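PDB 3X44: O-ureido-L-serine synthase from Streptomyces lavendulae, which catalyses the pyridoxal-phosphate-dependent addition of hydroxyurea to O-acetyl-L-serine, giving O-ureido-L-serine on the way to the antibiotic D-cycloserine, and also makes L-cysteine from sulfide. Local coordinates for residues A47-L52 and N145-S150; G63-E68 and Y135-A140; R88-M93 and K111-P116. The protein carries 1 engineered substitution. All blocks are in the same frame, centred on the assembly; numbering follows the deposited sequence.

Contact 1: residues A47-L52 and N145-S150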
loop_
_atom_site.group_PDB
_atom_site.type_symbol
_atom_site.label_atom_id
_atom_site.label_comp_id
_atom_site.label_asym_id
_atom_site.label_seq_id
_atom_site.Cartn_x
_atom_site.Cartn_y
_atom_site.Cartn_z
ATOM N N ALA A 47 -6.975 -21.435 0.831
ATOM C CA ALA A 47 -8.393 -21.474 1.164
ATOM C C ALA A 47 -9.238 -20.599 0.252
ATOM O O ALA A 47 -10.272 -21.036 -0.249
ATOM C CB ALA A 47 -8.597 -21.069 2.616
ATOM N N LEU A 48 -8.799 -19.363 0.049
ATOM C CA LEU A 48 -9.514 -18.425 -0.807
ATOM C C LEU A 48 -9.496 -18.906 -2.254
ATOM O O LEU A 48 -10.519 -18.899 -2.944
ATOM C CB LEU A 48 -8.860 -17.041 -0.726
ATOM C CG LEU A 48 -9.449 -15.954 -1.624
ATOM C CD1 LEU A 48 -10.850 -15.606 -1.149
ATOM C CD2 LEU A 48 -8.552 -14.731 -1.601
ATOM N N SER A 49 -8.321 -19.333 -2.704
ATOM C CA SER A 49 -8.155 -19.789 -4.068
ATOM C C SER A 49 -9.034 -20.967 -4.442
ATOM O O SER A 49 -9.713 -20.932 -5.464
ATOM C CB SER A 49 -6.700 -20.157 -4.335
ATOM O OG SER A 49 -6.523 -20.430 -5.712
ATOM N N VAL A 50 -9.011 -22.009 -3.619
ATOM C CA VAL A 50 -9.800 -23.203 -3.881
ATOM C C VAL A 50 -11.296 -22.893 -3.899
ATOM O O VAL A 50 -12.033 -23.387 -4.756
ATOM C CB VAL A 50 -9.514 -24.297 -2.825
ATOM C CG1 VAL A 50 -10.446 -25.477 -3.038
ATOM C CG2 VAL A 50 -8.047 -24.744 -2.918
ATOM N N VAL A 51 -11.733 -22.068 -2.956
ATOM C CA VAL A 51 -13.137 -21.682 -2.854
ATOM C C VAL A 51 -13.579 -20.840 -4.056
ATOM O O VAL A 51 -14.625 -21.101 -4.657
ATOM C CB VAL A 51 -13.386 -20.894 -1.546
ATOM C CG1 VAL A 51 -14.716 -20.160 -1.606
ATOM C CG2 VAL A 51 -13.364 -21.849 -0.374
ATOM N N LEU A 52 -12.784 -19.835 -4.409
ATOM C CA LEU A 52 -13.100 -18.979 -5.552
ATOM C C LEU A 52 -13.144 -19.805 -6.839
ATOM O O LEU A 52 -14.040 -19.646 -7.665
ATOM C CB LEU A 52 -12.054 -17.871 -5.695
ATOM C CG LEU A 52 -12.014 -16.782 -4.617
ATOM C CD1 LEU A 52 -10.951 -15.766 -4.985
ATOM C CD2 LEU A 52 -13.374 -16.110 -4.477
ATOM N N ASN A 145 -5.193 -30.054 -5.795
ATOM C CA ASN A 145 -5.867 -28.946 -6.448
ATOM C C ASN A 145 -4.926 -27.912 -7.051
ATOM O O ASN A 145 -4.196 -27.226 -6.331
ATOM C CB ASN A 145 -6.822 -28.261 -5.470
ATOM C CG ASN A 145 -7.845 -27.409 -6.174
ATOM O OD1 ASN A 145 -7.585 -26.887 -7.254
ATOM N ND2 ASN A 145 -9.018 -27.257 -5.568
ATOM N N PRO A 146 -4.952 -27.776 -8.386
ATOM C CA PRO A 146 -4.113 -26.824 -9.119
ATOM C C PRO A 146 -4.313 -25.395 -8.615
ATOM O O PRO A 146 -3.419 -24.559 -8.732
ATOM C CB PRO A 146 -4.567 -26.984 -10.567
ATOM C CG PRO A 146 -5.168 -28.350 -10.628
ATOM C CD PRO A 146 -5.819 -28.550 -9.296
ATOM N N ALA A 147 -5.490 -25.123 -8.058
ATOM C CA ALA A 147 -5.813 -23.798 -7.528
ATOM C C ALA A 147 -4.912 -23.418 -6.352
ATOM O O ALA A 147 -4.855 -22.261 -5.951
ATOM C CB ALA A 147 -7.278 -23.755 -7.097
ATOM N N ASN A 148 -4.216 -24.402 -5.802
ATOM C CA ASN A 148 -3.322 -24.189 -4.673
ATOM C C ASN A 148 -2.046 -23.499 -5.171
ATOM O O ASN A 148 -1.850 -22.311 -4.920
ATOM C CB ASN A 148 -3.038 -25.544 -4.002
ATOM C CG ASN A 148 -1.952 -25.480 -2.939
ATOM O OD1 ASN A 148 -1.365 -24.426 -2.670
ATOM N ND2 ASN A 148 -1.679 -26.625 -2.325
ATOM N N PRO A 149 -1.184 -24.219 -5.913
ATOM C CA PRO A 149 0.050 -23.598 -6.411
ATOM C C PRO A 149 -0.183 -22.371 -7.299
ATOM O O PRO A 149 0.653 -21.468 -7.357
ATOM C CB PRO A 149 0.746 -24.736 -7.178
ATOM C CG PRO A 149 -0.338 -25.702 -7.499
ATOM C CD PRO A 149 -1.289 -25.627 -6.343
ATOM N N SER A 150 -1.322 -22.336 -7.986
ATOM C CA SER A 150 -1.625 -21.219 -8.869
ATOM C C SER A 150 -1.781 -19.900 -8.121
ATOM O O SER A 150 -1.330 -18.865 -8.598
ATOM C CB SER A 150 -2.889 -21.510 -9.690
ATOM O OG SER A 150 -4.053 -21.109 -8.989
HETATM O O HOH W 1 -11.202 -25.408 -6.393
#

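Contact 2: residues G63-E68 and Y135-A140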
loop_
_atom_site.group_PDB
_atom_site.type_symbol
_atom_site.label_atom_id
_atom_site.label_comp_id
_atom_site.label_asym_id
_atom_site.label_seq_id
_atom_site.Cartn_x
_atom_site.Cartn_y
_atom_site.Cartn_z
ATOM N N GLY A 63 -24.412 -22.252 1.415
ATOM C CA GLY A 63 -24.926 -23.295 2.283
ATOM C C GLY A 63 -24.234 -24.630 2.064
ATOM O O GLY A 63 -24.440 -25.574 2.830
ATOM N N ASP A 64 -23.416 -24.714 1.016
ATOM C CA ASP A 64 -22.690 -25.947 0.715
ATOM C C ASP A 64 -21.667 -26.245 1.810
ATOM O O ASP A 64 -21.216 -25.338 2.514
ATOM C CB ASP A 64 -21.972 -25.825 -0.627
ATOM C CG ASP A 64 -22.815 -26.321 -1.788
ATOM O OD1 ASP A 64 -22.382 -26.142 -2.945
ATOM O OD2 ASP A 64 -23.906 -26.885 -1.546
ATOM N N THR A 65 -21.304 -27.518 1.943
ATOM C CA THR A 65 -20.343 -27.940 2.957
ATOM C C THR A 65 -18.991 -28.331 2.354
ATOM O O THR A 65 -18.924 -29.099 1.398
ATOM C CB THR A 65 -20.891 -29.139 3.767
ATOM O OG1 THR A 65 -22.021 -28.719 4.547
ATOM C CG2 THR A 65 -19.814 -29.691 4.692
ATOM N N ILE A 66 -17.920 -27.799 2.930
ATOM C CA ILE A 66 -16.568 -28.084 2.463
ATOM C C ILE A 66 -15.860 -28.960 3.489
ATOM O O ILE A 66 -15.925 -28.697 4.693
ATOM C CB ILE A 66 -15.754 -26.773 2.269
ATOM C CG1 ILE A 66 -16.380 -25.927 1.160
ATOM C CG2 ILE A 66 -14.307 -27.096 1.926
ATOM C CD1 ILE A 66 -16.373 -24.444 1.441
ATOM N N VAL A 67 -15.193 -30.007 3.011
ATOM C CA VAL A 67 -14.472 -30.914 3.897
ATOM C C VAL A 67 -13.034 -31.065 3.427
ATOM O O VAL A 67 -12.770 -31.158 2.224
ATOM C CB VAL A 67 -15.132 -32.315 3.955
ATOM C CG1 VAL A 67 -14.974 -33.034 2.621
ATOM C CG2 VAL A 67 -14.500 -33.135 5.073
ATOM N N GLU A 68 -12.109 -31.093 4.381
ATOM C CA GLU A 68 -10.693 -31.217 4.056
ATOM C C GLU A 68 -9.870 -31.810 5.197
ATOM O O GLU A 68 -10.156 -31.575 6.373
ATOM C CB GLU A 68 -10.135 -29.841 3.696
ATOM C CG GLU A 68 -8.644 -29.837 3.427
ATOM C CD GLU A 68 -8.298 -30.576 2.157
ATOM O OE1 GLU A 68 -8.420 -31.820 2.140
ATOM O OE2 GLU A 68 -7.911 -29.911 1.175
ATOM N N TYR A 135 -21.961 -37.829 2.151
ATOM C CA TYR A 135 -22.821 -36.661 2.300
ATOM C C TYR A 135 -22.821 -35.651 1.155
ATOM O O TYR A 135 -23.589 -34.687 1.182
ATOM C CB TYR A 135 -22.482 -35.963 3.615
ATOM C CG TYR A 135 -22.504 -36.910 4.793
ATOM C CD1 TYR A 135 -21.320 -37.442 5.311
ATOM C CD2 TYR A 135 -23.715 -37.295 5.375
ATOM C CE1 TYR A 135 -21.346 -38.334 6.382
ATOM C CE2 TYR A 135 -23.744 -38.187 6.446
ATOM C CZ TYR A 135 -22.560 -38.699 6.942
ATOM O OH TYR A 135 -22.594 -39.572 8.002
ATOM N N GLY A 136 -21.967 -35.869 0.159
ATOM C CA GLY A 136 -21.911 -34.974 -0.988
ATOM C C GLY A 136 -21.151 -33.669 -0.800
ATOM O O GLY A 136 -21.233 -32.771 -1.640
ATOM N N TRP A 137 -20.406 -33.562 0.295
ATOM C CA TRP A 137 -19.642 -32.351 0.581
ATOM C C TRP A 137 -18.553 -32.106 -0.452
ATOM O O TRP A 137 -18.085 -33.041 -1.104
ATOM C CB TRP A 137 -19.012 -32.457 1.964
ATOM C CG TRP A 137 -20.001 -32.715 3.041
ATOM C CD1 TRP A 137 -21.345 -32.456 3.006
ATOM C CD2 TRP A 137 -19.725 -33.247 4.340
ATOM N NE1 TRP A 137 -21.920 -32.793 4.210
ATOM C CE2 TRP A 137 -20.949 -33.280 5.046
ATOM C CE3 TRP A 137 -18.561 -33.698 4.977
ATOM C CZ2 TRP A 137 -21.042 -33.746 6.359
ATOM C CZ3 TRP A 137 -18.655 -34.162 6.284
ATOM C CH2 TRP A 137 -19.889 -34.181 6.961
ATOM N N PHE A 138 -18.154 -30.847 -0.602
ATOM C CA PHE A 138 -17.108 -30.479 -1.554
ATOM C C PHE A 138 -15.752 -30.761 -0.920
ATOM O O PHE A 138 -15.544 -30.473 0.258
ATOM C CB PHE A 138 -17.225 -28.993 -1.912
ATOM C CG PHE A 138 -16.060 -28.456 -2.701
ATOM C CD1 PHE A 138 -15.935 -28.727 -4.062
ATOM C CD2 PHE A 138 -15.088 -27.673 -2.083
ATOM C CE1 PHE A 138 -14.856 -28.227 -4.795
ATOM C CE2 PHE A 138 -14.010 -27.171 -2.805
ATOM C CZ PHE A 138 -13.894 -27.449 -4.164
ATOM N N ARG A 139 -14.842 -31.341 -1.696
ATOM C CA ARG A 139 -13.502 -31.648 -1.209
ATOM C C ARG A 139 -12.527 -30.610 -1.753
ATOM O O ARG A 139 -12.449 -30.402 -2.962
ATOM C CB ARG A 139 -13.058 -33.040 -1.678
ATOM C CG ARG A 139 -13.775 -34.203 -1.014
ATOM C CD ARG A 139 -13.071 -34.641 0.261
ATOM N NE ARG A 139 -11.687 -35.045 0.019
ATOM C CZ ARG A 139 -10.628 -34.354 0.426
ATOM N NH1 ARG A 139 -10.791 -33.220 1.098
ATOM N NH2 ARG A 139 -9.406 -34.796 0.160
ATOM N N ALA A 140 -11.788 -29.955 -0.867
ATOM C CA ALA A 140 -10.821 -28.962 -1.309
ATOM C C ALA A 140 -9.644 -29.648 -2.009
ATOM O O ALA A 140 -9.031 -29.073 -2.904
ATOM C CB ALA A 140 -10.325 -28.139 -0.116
HETATM O O HOH W 2 -6.956 -33.643 1.132
#

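Contact 3: residues R88-M93 and K111-P116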
loop_
_atom_site.group_PDB
_atom_site.type_symbol
_atom_site.label_atom_id
_atom_site.label_comp_id
_atom_site.label_asym_id
_atom_site.label_seq_id
_atom_site.Cartn_x
_atom_site.Cartn_y
_atom_site.Cartn_z
ATOM N N ARG A 88 -20.358 -24.024 4.962
ATOM C CA ARG A 88 -20.216 -24.874 6.133
ATOM C C ARG A 88 -18.880 -25.571 5.910
ATOM O O ARG A 88 -18.539 -25.898 4.772
ATOM C CB ARG A 88 -21.354 -25.902 6.198
ATOM C CG ARG A 88 -22.661 -25.351 6.762
ATOM C CD ARG A 88 -23.880 -25.936 6.044
ATOM N NE ARG A 88 -25.140 -25.522 6.662
ATOM C CZ ARG A 88 -26.346 -25.795 6.169
ATOM N NH1 ARG A 88 -26.469 -26.488 5.043
ATOM N NH2 ARG A 88 -27.434 -25.383 6.806
ATOM N N PHE A 89 -18.119 -25.781 6.977
ATOM C CA PHE A 89 -16.820 -26.429 6.863
ATOM C C PHE A 89 -16.616 -27.534 7.903
ATOM O O PHE A 89 -17.014 -27.398 9.064
ATOM C CB PHE A 89 -15.692 -25.390 6.989
ATOM C CG PHE A 89 -14.314 -25.990 6.919
ATOM C CD1 PHE A 89 -13.886 -26.645 5.765
ATOM C CD2 PHE A 89 -13.467 -25.956 8.022
ATOM C CE1 PHE A 89 -12.641 -27.265 5.708
ATOM C CE2 PHE A 89 -12.217 -26.571 7.982
ATOM C CZ PHE A 89 -11.802 -27.230 6.821
ATOM N N VAL A 90 -15.987 -28.624 7.473
ATOM C CA VAL A 90 -15.707 -29.765 8.338
ATOM C C VAL A 90 -14.236 -30.120 8.196
ATOM O O VAL A 90 -13.793 -30.505 7.115
ATOM C CB VAL A 90 -16.511 -31.018 7.921
ATOM C CG1 VAL A 90 -16.272 -32.139 8.927
ATOM C CG2 VAL A 90 -17.981 -30.692 7.808
ATOM N N ALA A 91 -13.483 -30.001 9.285
ATOM C CA ALA A 91 -12.059 -30.312 9.257
ATOM C C ALA A 91 -11.784 -31.745 9.708
ATOM O O ALA A 91 -12.384 -32.227 10.665
ATOM C CB ALA A 91 -11.297 -29.337 10.142
ATOM N N VAL A 92 -10.882 -32.413 8.995
ATOM C CA VAL A 92 -10.468 -33.777 9.307
ATOM C C VAL A 92 -9.015 -33.593 9.718
ATOM O O VAL A 92 -8.158 -33.371 8.872
ATOM C CB VAL A 92 -10.531 -34.687 8.065
ATOM C CG1 VAL A 92 -9.805 -35.994 8.343
ATOM C CG2 VAL A 92 -11.982 -34.954 7.691
ATOM N N MET A 93 -8.739 -33.684 11.014
ATOM C CA MET A 93 -7.388 -33.446 11.509
ATOM C C MET A 93 -6.829 -34.483 12.474
ATOM O O MET A 93 -7.547 -35.011 13.318
ATOM C CB MET A 93 -7.356 -32.063 12.172
ATOM C CG MET A 93 -5.985 -31.585 12.590
ATOM S SD MET A 93 -6.050 -29.841 13.047
ATOM C CE MET A 93 -7.334 -29.848 14.323
ATOM N N LYS A 111 -16.426 -27.582 11.814
ATOM C CA LYS A 111 -16.709 -28.833 12.502
ATOM C C LYS A 111 -15.369 -29.544 12.586
ATOM O O LYS A 111 -14.466 -29.250 11.805
ATOM C CB LYS A 111 -17.713 -29.674 11.709
ATOM C CG LYS A 111 -19.142 -29.142 11.751
ATOM C CD LYS A 111 -19.778 -29.350 13.123
ATOM C CE LYS A 111 -20.958 -28.410 13.334
ATOM N NZ LYS A 111 -21.681 -28.688 14.610
ATOM N N LEU A 112 -15.251 -30.482 13.520
ATOM C CA LEU A 112 -14.004 -31.203 13.741
ATOM C C LEU A 112 -14.125 -32.727 13.755
ATOM O O LEU A 112 -14.922 -33.291 14.504
ATOM C CB LEU A 112 -13.408 -30.734 15.070
ATOM C CG LEU A 112 -11.981 -31.103 15.460
ATOM C CD1 LEU A 112 -11.009 -30.710 14.363
ATOM C CD2 LEU A 112 -11.641 -30.387 16.754
ATOM N N VAL A 113 -13.331 -33.384 12.913
ATOM C CA VAL A 113 -13.300 -34.841 12.839
ATOM C C VAL A 113 -11.847 -35.230 13.096
ATOM O O VAL A 113 -10.976 -35.017 12.251
ATOM C CB VAL A 113 -13.730 -35.369 11.435
ATOM C CG1 VAL A 113 -13.521 -36.871 11.354
ATOM C CG2 VAL A 113 -15.192 -35.039 11.169
ATOM N N LEU A 114 -11.580 -35.781 14.273
ATOM C CA LEU A 114 -10.223 -36.174 14.614
ATOM C C LEU A 114 -9.970 -37.643 14.300
ATOM O O LEU A 114 -10.903 -38.439 14.209
ATOM C CB LEU A 114 -9.957 -35.907 16.099
ATOM C CG LEU A 114 -10.260 -34.488 16.596
ATOM C CD1 LEU A 114 -9.948 -34.378 18.089
ATOM C CD2 LEU A 114 -9.448 -33.487 15.792
ATOM N N PHE A 115 -8.701 -37.986 14.122
ATOM C CA PHE A 115 -8.298 -39.357 13.836
ATOM C C PHE A 115 -6.887 -39.563 14.373
ATOM O O PHE A 115 -6.137 -38.601 14.555
ATOM C CB PHE A 115 -8.350 -39.647 12.325
ATOM C CG PHE A 115 -7.279 -38.952 11.519
ATOM C CD1 PHE A 115 -7.509 -37.689 10.972
ATOM C CD2 PHE A 115 -6.047 -39.570 11.284
ATOM C CE1 PHE A 115 -6.526 -37.044 10.201
ATOM C CE2 PHE A 115 -5.054 -38.936 10.515
ATOM C CZ PHE A 115 -5.297 -37.670 9.974
ATOM N N PRO A 116 -6.511 -40.821 14.645
ATOM C CA PRO A 116 -5.170 -41.118 15.167
ATOM C C PRO A 116 -4.063 -40.512 14.302
ATOM O O PRO A 116 -3.827 -40.946 13.172
ATOM C CB PRO A 116 -5.133 -42.648 15.207
ATOM C CG PRO A 116 -6.589 -43.045 15.348
ATOM C CD PRO A 116 -7.325 -42.042 14.490
#

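Contact 1: residues A47-L52 and N145-S150
Ser-49 of helix 43-56 points at Ala-147, at the beginning of the chain's turn into helix 147-164, while the next residue, Val-50, brushes Asn-145 with its methyls. The close-packed part lies around Ala-147. Its methyl comes down on the helix backbone, CB 4.1 Å from Val-50 CA, and with Tyr-151 packed on Ser-49 and Asp-53 on Ala-147 this side is the enclosed one. With its hydroxyl swung anti to the backbone N (chi1 -172°), Ser-49 directs OG at the neighbouring backbone. OG lies 2.5 Å from Ala-147 O, a hydrogen bond so short that its exact length is doubtful. Ser-150 OG, at 3.3 Å from Ala-147 O, is a second, only weak, hydroxyl partner.

Around Asn-145, which is partly exposed, the fit is looser and wetter. Val-50 CG1 rests 3.4 Å from Asn-145 ND2, a contact of methyl with amide and not a bond. A water spans the remaining separation: it donates to Val-50 O at 2.7 Å and accepts from Asn-145 ND2 at 3.0 Å. With ND2 donating to Ala-140 O as well as to the water, and OD1 accepting from Ala-147 N, the flip of the amide is fixed from both ends. The Ala-147 N to Asn-145 OD1 bond measures 2.9 Å with an N-H...O angle of 158°, the donor standing above the carbonyl plane. A side-chain oxygen bonded to the amide two residues on is an Asx turn, here serving as the capping bond that leads into helix 147-164.

Contact 2: residues G63-E68 and Y135-A140
Edge strand 138-139 pairs in parallel with strand 65-70 in the four-stranded parallel sheet, Ile-66 bridging to Phe-138 and Val-67 to Arg-139. Phe-138 N donates to Thr-65 O and Val-67 N to Phe-138 O, each at 2.8 Å; beyond them the bond from Ala-140 N to Val-67 O is weak at 3.5 Å. At the start, Thr-65 sets its methyl over the Trp-137 indole: CG2 stands 3.4 Å from the centroid of the five-membered ring, a CH-pi contact, while Tyr-135 CB lies over the rim of the opposite face. Val-67 CG1 presses on Arg-139 CD at 3.4 Å.

Bends about CB-CG and CG-CD curl the arginine back, so that NH1 serves two acceptors near the guanidinium plane. One is Val-67 O at 3.1 Å; the other is Glu-68 OE1 at 2.9 Å, a salt bridge nearly straight at 174° but met from above the carboxylate plane, the two planes lying 71° apart. A water joins OE1 to NH2. Asp-129 holds Arg-139 NE, and Gln-142 N donates to Glu-68 OE2.

Helix 120-135 packs on Arg-139 and Trp-137, helix 43-56 on Phe-138, and strand 88-94 borders strand 65-70.

Contact 3: residues R88-M93 and K111-P116
Val-90, Val-92, Lys-111 and Val-113 form one surface of two adjoining parallel strands, with Ala-91, Met-93, Leu-112 and Leu-114 on the other. The strand axes approach to 4.5 Å and run 20° apart, and helix 99-107 connects them in a beta-alpha-beta unit.

On the first surface the valine methyls meet diagonally. Val-113 CG2 reaches back to Val-90 CG1 at 3.8 Å, while Val-92 lies alongside Val-113, pointing the same way. Val-92 CG1 then meets the Phe-115 ring at 3.9 Å from CD1, the two side chains at about a right angle. Phe-115 has CG between its backbone N and carbonyl carbon (chi1 71°), which swings the ring back toward the partner strand and places CE1 3.4 Å from Met-93 C. At the other end Lys-111 contributes its CB, packed on Val-90, before the chain leads away.

On the second surface the short Ala-91 makes way for Leu-112, whose CD1 comes to a loose 4.4 Å from Ala-91 CB and also meets Met-93 CE at 3.8 Å. Met-93 is extended through its first two torsions and bends only at the third (chi3 56°), folding its methyl toward the leucine. Ile-105 and Arg-102 of helix 99-107 lie against this side, and helix 120-135 covers Val-92 and Phe-115.

Five backbone bonds alternate between the strands, from Val-113 N to Ala-91 O at 2.7 Å to the longer Phe-115 N to Met-93 O at 3.3 Å. The outward amides of Leu-112 and Leu-114 donate to Asp-311 and Ser-310 of a neighbouring subunit, whose Trp-314 makes a cation-pi contact with Lys-111. Across the two strands, then, the hydrogen bonds all run backbone to backbone, and the side-chain pairs meet carbon to carbon.

In the fold
Contacts 2 and 3 share one parallel sheet, their centres 12 Å apart. They join where strand 65-70 borders strand 88-94: Ile-66 N is 2.7 Å from Arg-88 O, and Ile-66 O is 2.8 Å from Val-90 N. Contact 1 lies against the 138-139 edge of that sheet, its centre 15 Å from that of contact 2, and Val-50 CG1 is 4.0 Å from Phe-138 CE2. Contact 3 stays clear of contact 1, nearest atoms about 8 Å apart. Contacts 2 and 3 come nearest the bound O-ureido-L-serine adduct of the cofactor, through the side chains of Glu-68 (about 6 Å) and Met-93 (about 7 Å); that of Val-50 in contact 1 stays about 11 Å off. Contacts 2 and 3 both touch the same neighbouring subunit.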